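Local coordinates for Pol protein (Human T-cell leukemia virus type I, PDB 6TJU) that forms the C-terminal, SH3-like domain of the viral integrase and probably binds DNA during integration of the viral genome, at residues G27-L32 against A39-S44. Numbering follows the deposited sequence.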
ATOM      1  N   GLY A  27      -4.876  -3.662   4.467  1.00 36.51           N
ATOM      2  CA  GLY A  27      -3.789  -2.923   5.155  1.00 38.54           C
ATOM      3  C   GLY A  27      -4.274  -2.220   6.416  1.00 38.83           C
ATOM      4  O   GLY A  27      -5.256  -2.658   7.040  1.00 40.09           O
ATOM      5  N   PRO A  28      -3.650  -1.081   6.832  1.00 38.49           N
ATOM      6  CA  PRO A  28      -2.521  -0.447   6.156  1.00 37.33           C
ATOM      7  C   PRO A  28      -1.256  -1.308   6.137  1.00 34.57           C
ATOM      8  O   PRO A  28      -1.098  -2.177   7.028  1.00 41.45           O
ATOM      9  CB  PRO A  28      -2.251   0.817   6.991  1.00 37.95           C
ATOM     10  CG  PRO A  28      -3.549   1.088   7.700  1.00 37.45           C
ATOM     11  CD  PRO A  28      -4.128  -0.278   7.961  1.00 37.04           C
ATOM     12  N   GLN A  29      -0.426  -1.094   5.140  1.00 35.00           N
ATOM     13  CA  GLN A  29       0.883  -1.745   4.961  1.00 33.72           C
ATOM     14  C   GLN A  29       1.931  -0.654   4.778  1.00 36.98           C
ATOM     15  O   GLN A  29       1.667   0.377   4.091  1.00 38.55           O
ATOM     16  CB  GLN A  29       0.961  -2.621   3.701  1.00 36.95           C
ATOM     17  CG  GLN A  29       0.488  -4.037   3.868  1.00 42.67           C
ATOM     18  CD  GLN A  29       1.172  -4.787   4.984  1.00 46.69           C
ATOM     19  OE1 GLN A  29       2.333  -4.554   5.362  1.00 48.15           O
ATOM     20  NE2 GLN A  29       0.401  -5.702   5.517  1.00 42.14           N
ATOM     21  N   GLU A  30       3.116  -0.908   5.295  1.00 37.91           N
ATOM     22  CA  GLU A  30       4.302  -0.034   5.072  1.00 37.25           C
ATOM     23  C   GLU A  30       4.792  -0.180   3.624  1.00 39.80           C
ATOM     24  O   GLU A  30       5.006  -1.315   3.151  1.00 42.41           O
ATOM     25  CB  GLU A  30       5.402  -0.364   6.066  1.00 41.44           C
ATOM     26  CG  GLU A  30       6.614   0.546   5.974  1.00 45.13           C
ATOM     27  CD  GLU A  30       7.683   0.104   6.940  1.00 51.00           C
ATOM     28  OE1 GLU A  30       7.568  -0.998   7.495  1.00 50.66           O
ATOM     29  OE2 GLU A  30       8.602   0.846   7.128  1.00 52.90           O
ATOM     30  N   ALA A  31       4.901   0.939   2.912  1.00 44.46           N
ATOM     31  CA  ALA A  31       5.372   0.964   1.508  1.00 44.15           C
ATOM     32  C   ALA A  31       6.863   0.632   1.516  1.00 47.83           C
ATOM     33  O   ALA A  31       7.590   1.092   2.443  1.00 49.54           O
ATOM     34  CB  ALA A  31       5.074   2.287   0.834  1.00 44.78           C
ATOM     35  N   LEU A  32       7.283  -0.217   0.574  1.00 49.68           N
ATOM     36  CA  LEU A  32       8.694  -0.647   0.468  1.00 45.90           C
ATOM     37  C   LEU A  32       9.424   0.366  -0.388  1.00 56.35           C
ATOM     38  O   LEU A  32      10.584   0.582  -0.147  1.00 55.10           O
ATOM     39  CB  LEU A  32       8.782  -2.023  -0.176  1.00 50.39           C
ATOM     40  CG  LEU A  32       8.137  -3.169   0.599  1.00 52.28           C
ATOM     41  CD1 LEU A  32       8.347  -4.462  -0.137  1.00 52.03           C
ATOM     42  CD2 LEU A  32       8.665  -3.284   2.034  1.00 63.86           C
ATOM     43  N   ALA A  39       2.946   3.328  -5.178  1.00 45.33           N
ATOM     44  CA  ALA A  39       3.769   2.824  -4.059  1.00 40.92           C
ATOM     45  C   ALA A  39       3.921   1.314  -4.192  1.00 46.63           C
ATOM     46  O   ALA A  39       2.976   0.623  -4.698  1.00 46.37           O
ATOM     47  CB  ALA A  39       3.155   3.200  -2.733  1.00 43.43           C
ATOM     48  N   LEU A  40       5.071   0.800  -3.764  1.00 45.85           N
ATOM     49  CA  LEU A  40       5.327  -0.662  -3.787  1.00 47.84           C
ATOM     50  C   LEU A  40       4.855  -1.253  -2.458  1.00 43.87           C
ATOM     51  O   LEU A  40       5.463  -0.989  -1.410  1.00 46.41           O
ATOM     52  CB  LEU A  40       6.802  -0.940  -4.051  1.00 45.96           C
ATOM     53  CG  LEU A  40       7.155  -2.408  -4.213  1.00 46.94           C
ATOM     54  CD1 LEU A  40       6.469  -3.027  -5.416  1.00 53.18           C
ATOM     55  CD2 LEU A  40       8.649  -2.535  -4.337  1.00 50.47           C
ATOM     56  N   ILE A  41       3.783  -2.019  -2.532  1.00 44.82           N
ATOM     57  CA  ILE A  41       3.054  -2.543  -1.352  1.00 46.18           C
ATOM     58  C   ILE A  41       3.236  -4.047  -1.295  1.00 45.66           C
ATOM     59  O   ILE A  41       3.018  -4.708  -2.288  1.00 46.65           O
ATOM     60  CB  ILE A  41       1.561  -2.195  -1.421  1.00 48.41           C
ATOM     61  CG1 ILE A  41       1.290  -0.690  -1.597  1.00 47.85           C
ATOM     62  CG2 ILE A  41       0.900  -2.779  -0.191  1.00 44.00           C
ATOM     63  CD1 ILE A  41       2.000   0.219  -0.593  1.00 57.65           C
ATOM     64  N   PRO A  42       3.614  -4.630  -0.134  1.00 46.59           N
ATOM     65  CA  PRO A  42       3.549  -6.074   0.048  1.00 44.02           C
ATOM     66  C   PRO A  42       2.096  -6.548  -0.031  1.00 49.69           C
ATOM     67  O   PRO A  42       1.307  -6.045   0.713  1.00 48.03           O
ATOM     68  CB  PRO A  42       4.101  -6.312   1.458  1.00 47.30           C
ATOM     69  CG  PRO A  42       4.881  -5.058   1.799  1.00 46.55           C
ATOM     70  CD  PRO A  42       4.218  -3.949   1.021  1.00 47.95           C
ATOM     71  N   VAL A  43       1.787  -7.467  -0.946  1.00 51.87           N
ATOM     72  CA  VAL A  43       0.410  -7.994  -1.171  1.00 52.78           C
ATOM     73  C   VAL A  43       0.349  -9.495  -0.841  1.00 59.36           C
ATOM     74  O   VAL A  43      -0.759 -10.033  -0.812  1.00 65.78           O
ATOM     75  CB  VAL A  43      -0.097  -7.675  -2.602  1.00 58.53           C
ATOM     76  CG1 VAL A  43      -0.053  -6.164  -2.934  1.00 56.89           C
ATOM     77  CG2 VAL A  43       0.606  -8.501  -3.684  1.00 56.70           C
ATOM     78  N   SER A  44       1.477 -10.153  -0.578  1.00 58.55           N
ATOM     79  CA  SER A  44       1.545 -11.567  -0.135  1.00 58.23           C
ATOM     80  C   SER A  44       2.894 -11.800   0.539  1.00 58.55           C
ATOM     81  O   SER A  44       3.724 -10.886   0.651  1.00 58.35           O
ATOM     82  CB  SER A  44       1.330 -12.522  -1.302  1.00 59.99           C
ATOM     83  OG  SER A  44       2.374 -12.373  -2.275  1.00 62.63           O
TER
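The branched end of Leu-32 meets the CG corner of the Pro-42 ring where the chain leaves strand 26-30, beside the one backbone hydrogen bond that ties 27-32 to 39-44. The bond runs from Leu-32 N to Leu-40 O at 2.8 Å and is nearly straight, 171° at the hydrogen. The same carbonyl also receives a longer CA-H...O contact from Ala-31.

The side chain of Leu-32 makes the fit plain when followed outward. Its CB passes 3.7 Å from Leu-40 O and also touches the methyl CD2 of Leu-40. With CG anti to the carbonyl carbon (chi1 -64°), the branch point comes 4.0 Å from Pro-42 CG. At the tip, CD1 lies equally close to that ring carbon and CD2 only slightly farther off, so the branch point and both methyls are set against one corner of the proline ring. The neighbouring ring carbon, Pro-42 CD, is 3.5 Å from Glu-30 O, which places the ring against backbone as well as side chain.

A second apolar cluster lies at Ala-31, whose CB touches Ala-39 CB. Ala-31 CB is also 4.0 Å from Ile-41 CD1. The branches of Ile-41 divide the work: CD1 goes to the alanine, while CG2 packs on Gln-29 CB, 3.9 Å away.

Such packing is a small example of how the two antiparallel sheets of an SH3-like fold pack where the chain passes from one to the other, with the segments 27-30 and 39-42 at 111° between their directions. Strand 26-30 pairs with 12-15, and Ile-41 reaches Phe-15 of that sheet; strand 38-42 lies between 33-35 and 48-52, with Ile-41 also on Ile-51, and Ala-39 touches Leu-56 of strand 56-59.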